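Local coordinates for type I modular polyketide synthase (Streptomyces albus subsp. albus, PDB 6IYR), which probably selects and loads a malonyl-type extender unit from coenzyme A during salinomycin assembly, as the acyltransferase domain of module 8, at residues L302-A305 with C306-G310; A61-T64 with R65-A69. One frame throughout, in Å; residues are numbered along the deposited sequence.

Interaction 1 of 2, residues L302-A305 with C306-G310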
loop_
_atom_site.group_PDB
_atom_site.type_symbol
_atom_site.label_atom_id
_atom_site.label_comp_id
_atom_site.label_asym_id
_atom_site.label_seq_id
_atom_site.Cartn_x
_atom_site.Cartn_y
_atom_site.Cartn_z
ATOM N N LEU A 302 -28.458 -6.153 -7.523
ATOM C CA LEU A 302 -27.799 -4.830 -7.583
ATOM C C LEU A 302 -27.010 -4.629 -8.877
ATOM O O LEU A 302 -27.160 -3.609 -9.576
ATOM C CB LEU A 302 -26.855 -4.644 -6.367
ATOM C CG LEU A 302 -26.020 -3.351 -6.475
ATOM C CD1 LEU A 302 -26.959 -2.175 -6.371
ATOM C CD2 LEU A 302 -24.986 -3.307 -5.365
ATOM N N MET A 303 -26.222 -5.634 -9.246
ATOM C CA MET A 303 -25.453 -5.540 -10.485
ATOM C C MET A 303 -26.340 -5.400 -11.736
ATOM O O MET A 303 -26.093 -4.576 -12.605
ATOM C CB MET A 303 -24.533 -6.750 -10.625
ATOM C CG MET A 303 -23.343 -6.723 -9.689
ATOM S SD MET A 303 -22.344 -8.218 -9.762
ATOM C CE MET A 303 -21.921 -8.248 -11.504
ATOM N N ALA A 304 -27.405 -6.168 -11.788
ATOM C CA ALA A 304 -28.341 -6.079 -12.900
ATOM C C ALA A 304 -28.979 -4.675 -12.961
ATOM O O ALA A 304 -29.019 -4.029 -14.013
ATOM C CB ALA A 304 -29.420 -7.149 -12.724
ATOM N N ALA A 305 -29.363 -4.155 -11.802
ATOM C CA ALA A 305 -29.908 -2.818 -11.748
ATOM C C ALA A 305 -28.901 -1.768 -12.236
ATOM O O ALA A 305 -29.246 -0.868 -13.016
ATOM C CB ALA A 305 -30.394 -2.518 -10.343
ATOM N N CYS A 306 -27.638 -1.909 -11.843
ATOM C CA CYS A 306 -26.620 -0.944 -12.244
ATOM C C CYS A 306 -26.464 -0.990 -13.752
ATOM O O CYS A 306 -26.405 0.058 -14.434
ATOM C CB CYS A 306 -25.274 -1.252 -11.566
ATOM S SG CYS A 306 -25.250 -0.808 -9.796
ATOM N N GLU A 307 -26.422 -2.223 -14.252
ATOM C CA GLU A 307 -26.204 -2.509 -15.672
ATOM C C GLU A 307 -27.313 -1.872 -16.508
ATOM O O GLU A 307 -27.060 -1.140 -17.480
ATOM C CB GLU A 307 -26.205 -4.021 -15.889
ATOM C CG GLU A 307 -25.126 -4.518 -16.840
ATOM C CD GLU A 307 -25.574 -4.541 -18.295
ATOM O OE1 GLU A 307 -26.641 -5.122 -18.585
ATOM O OE2 GLU A 307 -24.836 -4.004 -19.150
ATOM N N ARG A 308 -28.532 -2.045 -16.037
ATOM C CA ARG A 308 -29.665 -1.310 -16.581
ATOM C C ARG A 308 -29.445 0.198 -16.667
ATOM O O ARG A 308 -30.056 0.840 -17.491
ATOM C CB ARG A 308 -30.911 -1.554 -15.738
ATOM C CG ARG A 308 -32.114 -1.963 -16.546
ATOM C CD ARG A 308 -33.236 -2.485 -15.656
ATOM N NE ARG A 308 -32.967 -3.835 -15.153
ATOM C CZ ARG A 308 -32.922 -4.179 -13.865
ATOM N NH1 ARG A 308 -32.620 -5.425 -13.531
ATOM N NH2 ARG A 308 -33.160 -3.291 -12.900
ATOM N N ASP A 309 -28.705 0.791 -15.743
ATOM C CA ASP A 309 -28.517 2.236 -15.773
ATOM C C ASP A 309 -27.224 2.661 -16.442
ATOM O O ASP A 309 -26.854 3.815 -16.409
ATOM C CB ASP A 309 -28.590 2.793 -14.374
ATOM C CG ASP A 309 -29.973 2.767 -13.849
ATOM O OD1 ASP A 309 -30.889 2.736 -14.691
ATOM O OD2 ASP A 309 -30.159 2.717 -12.626
ATOM N N GLY A 310 -26.543 1.723 -17.067
ATOM C CA GLY A 310 -25.235 1.987 -17.622
ATOM C C GLY A 310 -24.132 2.136 -16.591
ATOM O O GLY A 310 -23.057 2.609 -16.916
#
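Arg308 folds back along the last turn of the helix, laying its guanidinium over the backbone joining Ala304 to Ala305. The carbonyl oxygen Ala304 O sits about 3.8 Å above the guanidinium plane, over its centre, so the flat group rests on the peptide by one face. The two terminal nitrogens divide the neighbours between them: NH1 lies 3.7 Å from Ala304 CB, while NH2 comes to 3.5 Å from Ala305 CA. A bend at the third torsion (chi3 -75°) turns the chain back toward the preceding turn.

On the inner side, Cys306 SG meets the methyl Leu302 CD1 at 4.1 Å, an apolar touch between residues one turn apart. SG stands beside its own backbone N, which brings it near the preceding turn.

Beneath these side chains runs the backbone of an alpha-helix. Cys306, Glu307 and Arg308 each donate their N-H to the carbonyl four residues earlier; the last of these, Arg308 N to Ala304 O at 2.9 Å, is almost straight (175° at the hydrogen). The following bond, Asp309 N to Ala305 O, is weak, being longer at 3.2 Å and bent to 131°. Asp309 also makes a shorter backbone bond to Cys306 O, and its OD2 forms a salt bridge with Arg271 of helix 265-273.

Toward the sheet, Leu302 and Met303 touch Val259, Cys306 touches Val261, and Met303 and Cys306 touch Ala313, with Arg271 beside Leu302 and Cys306. Gly310 has positive phi and gives its N to Glu307 O, while Val311 N reaches Cys306 O. Together these bonds form a Schellman motif, with Gly310 as its C-prime residue, closing helix 296-308 ahead of strand 313-316.

Interaction 2 of 2, residues A61-T64 with R65-A69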
loop_
_atom_site.group_PDB
_atom_site.type_symbol
_atom_site.label_atom_id
_atom_site.label_comp_id
_atom_site.label_asym_id
_atom_site.label_seq_id
_atom_site.Cartn_x
_atom_site.Cartn_y
_atom_site.Cartn_z
ATOM N N ALA A 61 25.583 9.351 -20.395
ATOM C CA ALA A 61 25.693 8.319 -21.398
ATOM C C ALA A 61 27.024 8.433 -22.129
ATOM O O ALA A 61 27.665 7.448 -22.390
ATOM C CB ALA A 61 24.539 8.398 -22.365
ATOM N N GLU A 62 27.451 9.653 -22.426
ATOM C CA GLU A 62 28.716 9.863 -23.101
ATOM C C GLU A 62 29.855 9.350 -22.231
ATOM O O GLU A 62 30.753 8.686 -22.704
ATOM C CB GLU A 62 28.900 11.339 -23.448
ATOM C CG GLU A 62 28.033 11.799 -24.600
ATOM C CD GLU A 62 27.892 13.302 -24.684
ATOM O OE1 GLU A 62 26.958 13.766 -25.352
ATOM O OE2 GLU A 62 28.705 14.018 -24.084
ATOM N N PHE A 63 29.785 9.631 -20.943
ATOM C CA PHE A 63 30.794 9.165 -20.036
ATOM C C PHE A 63 30.870 7.644 -19.953
ATOM O O PHE A 63 31.955 7.094 -19.956
ATOM C CB PHE A 63 30.531 9.740 -18.654
ATOM C CG PHE A 63 31.241 9.018 -17.567
ATOM C CD1 PHE A 63 32.516 9.377 -17.211
ATOM C CD2 PHE A 63 30.638 7.969 -16.916
ATOM C CE1 PHE A 63 33.182 8.715 -16.214
ATOM C CE2 PHE A 63 31.295 7.299 -15.916
ATOM C CZ PHE A 63 32.573 7.671 -15.566
ATOM N N THR A 64 29.733 6.963 -19.870
ATOM C CA THR A 64 29.758 5.505 -19.786
ATOM C C THR A 64 30.195 4.837 -21.075
ATOM O O THR A 64 30.774 3.782 -21.060
ATOM C CB THR A 64 28.550 4.809 -19.094
ATOM O OG1 THR A 64 27.650 4.275 -20.046
ATOM C CG2 THR A 64 27.838 5.689 -18.154
ATOM N N ARG A 65 29.926 5.486 -22.192
ATOM C CA ARG A 65 30.314 4.960 -23.485
ATOM C C ARG A 65 31.829 4.805 -23.584
ATOM O O ARG A 65 32.300 3.853 -24.150
ATOM C CB ARG A 65 29.833 5.873 -24.599
ATOM C CG ARG A 65 28.385 5.705 -24.991
ATOM C CD ARG A 65 28.020 6.730 -26.036
ATOM N NE ARG A 65 26.595 6.799 -26.258
ATOM C CZ ARG A 65 25.910 7.924 -26.311
ATOM N NH1 ARG A 65 26.531 9.077 -26.193
ATOM N NH2 ARG A 65 24.607 7.892 -26.513
ATOM N N GLY A 66 32.580 5.756 -23.054
ATOM C CA GLY A 66 34.017 5.678 -23.092
ATOM C C GLY A 66 34.638 5.056 -21.862
ATOM O O GLY A 66 35.841 4.992 -21.753
ATOM N N GLU A 67 33.816 4.662 -20.909
ATOM C CA GLU A 67 34.332 4.105 -19.668
ATOM C C GLU A 67 35.046 2.757 -19.605
ATOM O O GLU A 67 36.111 2.680 -19.015
ATOM C CB GLU A 67 33.295 4.185 -18.565
ATOM C CG GLU A 67 33.962 4.171 -17.221
ATOM C CD GLU A 67 35.339 4.759 -17.315
ATOM O OE1 GLU A 67 35.446 5.878 -17.849
ATOM O OE2 GLU A 67 36.304 4.085 -16.896
ATOM N N GLY A 68 34.541 1.712 -20.229
ATOM C CA GLY A 68 35.266 0.457 -20.142
ATOM C C GLY A 68 35.144 -0.256 -18.810
ATOM O O GLY A 68 34.260 -1.074 -18.626
ATOM N N ALA A 69 36.073 -0.017 -17.897
ATOM C CA ALA A 69 36.001 -0.658 -16.590
ATOM C C ALA A 69 35.177 0.155 -15.595
ATOM O O ALA A 69 35.667 0.568 -14.577
ATOM C CB ALA A 69 37.393 -0.889 -16.049
#
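Between Glu62 and Arg65 the contact is made by the carbon chain of the one and the guanidinium of the other. Glu62 CG lies 3.5 Å from Arg65 NH1, at the edge of the guanidinium and near its plane. The carboxylate and guanidinium planes are only 28° apart, yet the nearest charged atoms, Glu62 OE1 and Arg65 NH1, stay 4.8 Å apart. Any attraction between them is therefore probably a longer-range one, since each charge has a salt bridge elsewhere: Glu62 OE2 with Arg59, Arg65 NH2 with Asp105.

Van der Waals packing accounts for the remaining side-chain contacts. The extended chain of Arg65 runs back along the helix, its CG at 3.2 Å from Ala61 O, and Ala61 CB lies over one face of the guanidinium, offset toward the rim. Farther along, Phe63 and Glu67 lie side by side and point the same way, with Glu67 OE1 4.0 Å from Phe63 CE1. Both have CG anti to the backbone N (chi1 162° and -156°), which brings Glu67 CG to 4.1 Å from Phe63 CZ; the bend at the second torsion of Glu67 then turns its carboxylate along the ring.

Backbone hydrogen bonds weaken along the segment. Arg65 N to Ala61 O is an ordinary helical bond of 3.0 Å. Gly66 N to Glu62 O is weak at 3.5 Å, and Glu67 N to Thr64 O, a weak bond as well, spans three residues instead of four. Gly68 then leaves helical geometry with positive phi.

Helix 97-108 packs alongside this helix end: Leu104 and Asp105 meet Ala61, and Leu101 meets Thr64 and Arg65. Arg97 hydrogen-bonds to Arg65 O and more weakly to Thr64 O, tying the last turn of helix 50-65 to that neighbour before the chain runs on to helix 72-79.

Overall arrangement
Interactions 1 and 2 are worked examples of one principle, an arginine folding back over the last turn of a helix whose end is followed by a glycine of positive phi. Each lies toward the outside of the chain, with its inner side against other elements. The centres of interactions 1 and 2 are about 60 Å apart, and they share no helix or strand. At 302-310 apolar residues face strands 257-261 and 313-316, and a salt bridge reaches helix 265-273. At 61-69 the cover is helix 97-108, likewise reached by a salt bridge; what sets this end apart is an arginine of that helix bonding backbone carbonyls. A Schellman motif closes the former; the latter runs out through weakening bonds.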